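Local coordinates for malarial CLPB2 atpase/hsp101 protein (Plasmodium falciparum, PDB 4IRF) that probably works as an ATP-driven Clp/Hsp100 chaperone that unfolds and translocates proteins in the parasitophorous vacuole, represented here by its N-terminal cargo-binding domain, at residues 22-27 with 39-43; 113-119 with 144-148. One frame throughout, in Å; residues are numbered along the deposited sequence.

Interaction 1. Residues 22-27 with 39-43; sequences AGKNIA and HILSA
One face of the H39 imidazole lies flat on A27: the CA atom of A27 stands 3.7 Å from the ring centroid and 5° off the ring normal, a CH-pi contact centred on the ring. The methyl CB of A27 covers the same face nearer its rim, 3.4 Å from ND1 of H39. Obliquely to the ring stand the carbonyl oxygen of G23 and CG2 of I26. The rotation of the imidazole is set by a bond from beyond the two helices, since ND1 of H39 pairs with the backbone N of K36, and H32 meets the ring edge-to-face.

Beyond the ring, small residues let the backbones come close. CA of G23 sits 4.5 Å from CA of I40, and the axes of the two short segments approach to 7.8 Å at 120°. The A43 methyl CB rests 3.6 Å from the backbone N of G23 and also meets CB of A22, the residue just before G23. I26 adds the long side chain of the contact. With CG1 anti to its carbonyl carbon (chi1 -66°) and the chain extended beyond, CD1 reaches across to OG of S42 at 3.3 Å and touches the backbone N of A43, while CG2 stays beside the serine. No hydrogen bond crosses this interface; it is held by close van der Waals contact.

In the helical Clp N-terminal domain, this contact joins helix 14-29 to helix 37-46. Helix 61-74 packs against H39 and S42 through L72, and L35 of the short strand 34-35 touches A27 and I40.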
loop_
_atom_site.group_PDB
_atom_site.type_symbol
_atom_site.label_atom_id
_atom_site.label_comp_id
_atom_site.label_asym_id
_atom_site.label_seq_id
_atom_site.Cartn_x
_atom_site.Cartn_y
_atom_site.Cartn_z
ATOM N N ALA A 22 9.728 -1.965 -3.390
ATOM C CA ALA A 22 10.247 -1.114 -2.318
ATOM C C ALA A 22 9.755 -1.637 -0.976
ATOM O O ALA A 22 10.443 -1.536 0.072
ATOM C CB ALA A 22 9.838 0.361 -2.504
ATOM N N GLY A 23 8.527 -2.149 -0.973
ATOM C CA GLY A 23 7.966 -2.740 0.215
ATOM C C GLY A 23 8.812 -3.904 0.725
ATOM O O GLY A 23 9.003 -4.042 1.935
ATOM N N LYS A 24 9.305 -4.752 -0.177
ATOM C CA LYS A 24 10.155 -5.863 0.244
ATOM C C LYS A 24 11.436 -5.377 0.908
ATOM O O LYS A 24 11.891 -5.970 1.902
ATOM C CB LYS A 24 10.474 -6.790 -0.940
ATOM C CG LYS A 24 9.257 -7.573 -1.455
ATOM C CD LYS A 24 9.627 -8.354 -2.711
ATOM C CE LYS A 24 8.423 -9.094 -3.271
ATOM N NZ LYS A 24 8.826 -10.069 -4.341
ATOM N N ASN A 25 12.014 -4.310 0.382
ATOM C CA ASN A 25 13.200 -3.751 1.026
ATOM C C ASN A 25 12.908 -3.199 2.428
ATOM O O ASN A 25 13.717 -3.333 3.364
ATOM C CB ASN A 25 13.867 -2.727 0.111
ATOM C CG ASN A 25 14.553 -3.383 -1.077
ATOM O OD1 ASN A 25 15.070 -4.501 -0.965
ATOM N ND2 ASN A 25 14.544 -2.705 -2.219
ATOM N N ILE A 26 11.736 -2.600 2.597
ATOM C CA ILE A 26 11.354 -2.093 3.903
ATOM C C ILE A 26 11.136 -3.280 4.841
ATOM O O ILE A 26 11.528 -3.269 6.014
ATOM C CB ILE A 26 10.069 -1.205 3.786
ATOM C CG1 ILE A 26 10.398 0.042 2.993
ATOM C CG2 ILE A 26 9.521 -0.855 5.150
ATOM C CD1 ILE A 26 9.180 0.864 2.505
ATOM N N ALA A 27 10.513 -4.338 4.321
ATOM C CA ALA A 27 10.296 -5.524 5.123
ATOM C C ALA A 27 11.639 -6.072 5.614
ATOM O O ALA A 27 11.790 -6.376 6.790
ATOM C CB ALA A 27 9.526 -6.579 4.329
ATOM N N HIS A 39 4.303 -2.842 5.383
ATOM C CA HIS A 39 5.489 -2.547 4.583
ATOM C C HIS A 39 5.163 -1.966 3.225
ATOM O O HIS A 39 5.887 -1.099 2.720
ATOM C CB HIS A 39 6.332 -3.808 4.389
ATOM C CG HIS A 39 6.711 -4.450 5.669
ATOM N ND1 HIS A 39 6.576 -5.808 5.900
ATOM C CD2 HIS A 39 7.240 -3.922 6.802
ATOM C CE1 HIS A 39 6.967 -6.070 7.135
ATOM N NE2 HIS A 39 7.387 -4.944 7.700
ATOM N N ILE A 40 4.089 -2.473 2.614
ATOM C CA ILE A 40 3.645 -1.956 1.346
ATOM C C ILE A 40 3.134 -0.532 1.524
ATOM O O ILE A 40 3.433 0.313 0.676
ATOM C CB ILE A 40 2.550 -2.809 0.725
ATOM C CG1 ILE A 40 3.143 -4.204 0.435
ATOM C CG2 ILE A 40 2.031 -2.150 -0.552
ATOM C CD1 ILE A 40 2.130 -5.124 -0.215
ATOM N N LEU A 41 2.393 -0.309 2.615
ATOM C CA LEU A 41 1.894 1.071 2.919
ATOM C C LEU A 41 3.067 2.062 3.053
ATOM O O LEU A 41 3.020 3.160 2.468
ATOM C CB LEU A 41 0.977 1.076 4.141
ATOM C CG LEU A 41 0.528 2.497 4.496
ATOM C CD1 LEU A 41 -0.224 3.136 3.356
ATOM C CD2 LEU A 41 -0.279 2.506 5.756
ATOM N N SER A 42 4.125 1.659 3.760
ATOM C CA SER A 42 5.307 2.531 3.916
ATOM C C SER A 42 5.818 2.938 2.544
ATOM O O SER A 42 6.024 4.122 2.253
ATOM C CB SER A 42 6.413 1.796 4.672
ATOM O OG SER A 42 7.585 2.596 4.790
ATOM N N ALA A 43 5.969 1.942 1.659
ATOM C CA ALA A 43 6.422 2.167 0.289
ATOM C C ALA A 43 5.485 3.060 -0.549
ATOM O O ALA A 43 5.919 3.886 -1.354
ATOM C CB ALA A 43 6.641 0.807 -0.409
#

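Interaction 2. Residues 113-119 with 144-148; sequences DVEHLLS and ILKRK
Helices 114-119 and 144-148 run nearly antiparallel, at 158° with their axes 10.1 Å apart at closest approach, and E115 faces L145 across the gap. Within the mainly helical Clp N-terminal domain, the contact joins helix 114-121 to the last helix, 138-151, through a salt-bridge network of D113, E115 and K148 laid over an apolar layer.

K148 spans the interface with CG anti to its backbone N (chi1 -177°) and a stretched chain that bends only at its end. NZ of K148 donates to OD2 of D113 at 2.9 Å and to OE1 of E115 at 3.2 Å. Both carboxylates are met from above their planes, 56° out for D113, and each side chain crosses the lysine at about a right angle. The acids have further partners: OD2 of D113 also pairs with R15, and OE2 of E115 bonds the hydroxyl of Y49. Two basic groups around D113 would be expected to stabilise its negative charge.

Under the charges, the methylene groups of E115 pack on I144 and L145, with CG of E115 3.6 Å from CG2 of I144. L145 divides its methyls: CD1 meets CB of S119, while CD2 touches both CB of E115 and the H116 ring, 3.4 Å from CD2 of the histidine.

D113, at the N-cap position, makes no capping bond with its side chain. Its backbone N donates to ND1 of H116, lying in the ring plane, which holds the imidazole in its orientation. The other ring nitrogen, NE2 of H116, is 2.9 Å from a water that donates to O of L145, tying the ring to the second helix.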
loop_
_atom_site.group_PDB
_atom_site.type_symbol
_atom_site.label_atom_id
_atom_site.label_comp_id
_atom_site.label_asym_id
_atom_site.label_seq_id
_atom_site.Cartn_x
_atom_site.Cartn_y
_atom_site.Cartn_z
ATOM N N ASP A 113 -3.558 -0.258 -10.435
ATOM C CA ASP A 113 -2.817 0.972 -10.149
ATOM C C ASP A 113 -2.700 1.176 -8.644
ATOM O O ASP A 113 -3.194 0.390 -7.835
ATOM C CB ASP A 113 -3.526 2.181 -10.814
ATOM C CG ASP A 113 -2.568 3.321 -11.142
ATOM O OD1 ASP A 113 -1.538 3.463 -10.461
ATOM O OD2 ASP A 113 -2.852 4.087 -12.089
ATOM N N VAL A 114 -2.048 2.262 -8.257
ATOM C CA VAL A 114 -1.830 2.557 -6.851
ATOM C C VAL A 114 -3.101 2.699 -6.028
ATOM O O VAL A 114 -3.129 2.278 -4.883
ATOM C CB VAL A 114 -0.931 3.816 -6.701
ATOM C CG1 VAL A 114 -0.590 4.057 -5.262
ATOM C CG2 VAL A 114 0.343 3.615 -7.475
ATOM N N GLU A 115 -4.157 3.296 -6.599
ATOM C CA GLU A 115 -5.405 3.444 -5.850
ATOM C C GLU A 115 -6.012 2.085 -5.541
ATOM O O GLU A 115 -6.689 1.919 -4.525
ATOM C CB GLU A 115 -6.436 4.219 -6.673
ATOM C CG GLU A 115 -6.053 5.691 -6.925
ATOM C CD GLU A 115 -5.145 5.900 -8.132
ATOM O OE1 GLU A 115 -4.551 4.936 -8.676
ATOM O OE2 GLU A 115 -5.018 7.086 -8.548
ATOM N N HIS A 116 -5.828 1.133 -6.447
ATOM C CA HIS A 116 -6.398 -0.207 -6.260
ATOM C C HIS A 116 -5.636 -0.956 -5.170
ATOM O O HIS A 116 -6.237 -1.630 -4.335
ATOM C CB HIS A 116 -6.383 -0.962 -7.587
ATOM C CG HIS A 116 -7.097 -0.206 -8.668
ATOM N ND1 HIS A 116 -6.461 0.236 -9.806
ATOM C CD2 HIS A 116 -8.371 0.248 -8.740
ATOM C CE1 HIS A 116 -7.330 0.904 -10.556
ATOM N NE2 HIS A 116 -8.492 0.924 -9.931
ATOM N N LEU A 117 -4.325 -0.764 -5.153
ATOM C CA LEU A 117 -3.480 -1.286 -4.094
ATOM C C LEU A 117 -3.884 -0.638 -2.783
ATOM O O LEU A 117 -4.023 -1.319 -1.744
ATOM C CB LEU A 117 -2.006 -1.035 -4.443
ATOM C CG LEU A 117 -0.967 -1.604 -3.515
ATOM C CD1 LEU A 117 -1.129 -3.120 -3.358
ATOM C CD2 LEU A 117 0.381 -1.282 -4.094
ATOM N N LEU A 118 -4.150 0.677 -2.816
ATOM C CA LEU A 118 -4.588 1.368 -1.610
ATOM C C LEU A 118 -5.872 0.726 -1.063
ATOM O O LEU A 118 -5.990 0.466 0.146
ATOM C CB LEU A 118 -4.758 2.885 -1.876
ATOM C CG LEU A 118 -5.018 3.720 -0.619
ATOM C CD1 LEU A 118 -3.734 4.028 0.105
ATOM C CD2 LEU A 118 -5.748 4.997 -1.002
ATOM N N SER A 119 -6.817 0.409 -1.954
ATOM C CA SER A 119 -8.069 -0.191 -1.530
ATOM C C SER A 119 -7.802 -1.560 -0.896
ATOM O O SER A 119 -8.348 -1.901 0.158
ATOM C CB SER A 119 -8.998 -0.333 -2.741
ATOM O OG SER A 119 -10.207 -0.930 -2.333
ATOM N N ILE A 144 -12.060 7.971 -4.050
ATOM C CA ILE A 144 -10.835 8.016 -4.819
ATOM C C ILE A 144 -10.925 7.098 -6.039
ATOM O O ILE A 144 -10.531 7.469 -7.155
ATOM C CB ILE A 144 -9.644 7.574 -3.954
ATOM C CG1 ILE A 144 -9.388 8.616 -2.868
ATOM C CG2 ILE A 144 -8.429 7.353 -4.823
ATOM C CD1 ILE A 144 -8.350 8.203 -1.837
ATOM N N LEU A 145 -11.422 5.886 -5.810
ATOM C CA LEU A 145 -11.538 4.911 -6.889
ATOM C C LEU A 145 -12.549 5.345 -7.933
ATOM O O LEU A 145 -12.278 5.216 -9.133
ATOM C CB LEU A 145 -11.933 3.540 -6.351
ATOM C CG LEU A 145 -10.806 2.762 -5.704
ATOM C CD1 LEU A 145 -11.288 1.392 -5.263
ATOM C CD2 LEU A 145 -9.711 2.637 -6.710
ATOM N N LYS A 146 -13.678 5.864 -7.462
ATOM C CA LYS A 146 -14.742 6.365 -8.342
ATOM C C LYS A 146 -14.225 7.547 -9.172
ATOM O O LYS A 146 -14.406 7.591 -10.391
ATOM C CB LYS A 146 -15.968 6.765 -7.508
ATOM C CG LYS A 146 -17.159 7.323 -8.302
ATOM C CD LYS A 146 -18.314 7.653 -7.374
ATOM C CE LYS A 146 -19.512 8.196 -8.142
ATOM N NZ LYS A 146 -19.173 9.430 -8.916
ATOM N N ARG A 147 -13.492 8.486 -8.586
ATOM C CA ARG A 147 -12.946 9.577 -9.380
ATOM C C ARG A 147 -11.914 9.165 -10.378
ATOM O O ARG A 147 -11.831 9.700 -11.448
ATOM C CB ARG A 147 -12.315 10.654 -8.488
ATOM C CG ARG A 147 -13.218 11.275 -7.464
ATOM C CD ARG A 147 -12.598 12.553 -6.931
ATOM N NE ARG A 147 -11.575 12.265 -5.961
ATOM C CZ ARG A 147 -11.841 12.031 -4.701
ATOM N NH1 ARG A 147 -13.067 12.102 -4.278
ATOM N NH2 ARG A 147 -10.886 11.738 -3.883
ATOM N N LYS A 148 -11.146 8.236 -10.020
ATOM C CA LYS A 148 -10.177 7.756 -10.951
ATOM C C LYS A 148 -10.865 7.156 -12.174
ATOM O O LYS A 148 -10.479 7.371 -13.271
ATOM C CB LYS A 148 -9.235 6.748 -10.302
ATOM C CG LYS A 148 -8.181 6.302 -11.250
ATOM C CD LYS A 148 -7.424 5.145 -10.678
ATOM C CE LYS A 148 -6.311 4.720 -11.580
ATOM N NZ LYS A 148 -5.203 5.670 -11.687
HETATM O O HOH W 1 -10.386 3.040 -10.406
#

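Overall arrangement
Both contacts fasten helices inside one Clp N-terminal domain, but they lie on opposite sides of its centre, with their own centres 18 Å apart. Interaction 1 joins elements close in sequence, is partly buried, and relies on small residues, an isoleucine and a histidine face, with no hydrogen bond across it. Interaction 2 brings the last helix back to an earlier one; it is more fully buried, its axes stand farther apart, and long side chains bridge the gap with charge. Each contains a histidine: across interaction 1 it presents a face, across interaction 2 it reaches the partner helix through a water and a carbon contact. They meet where I40 CG2 packs 4.0 Å from L117 CD2.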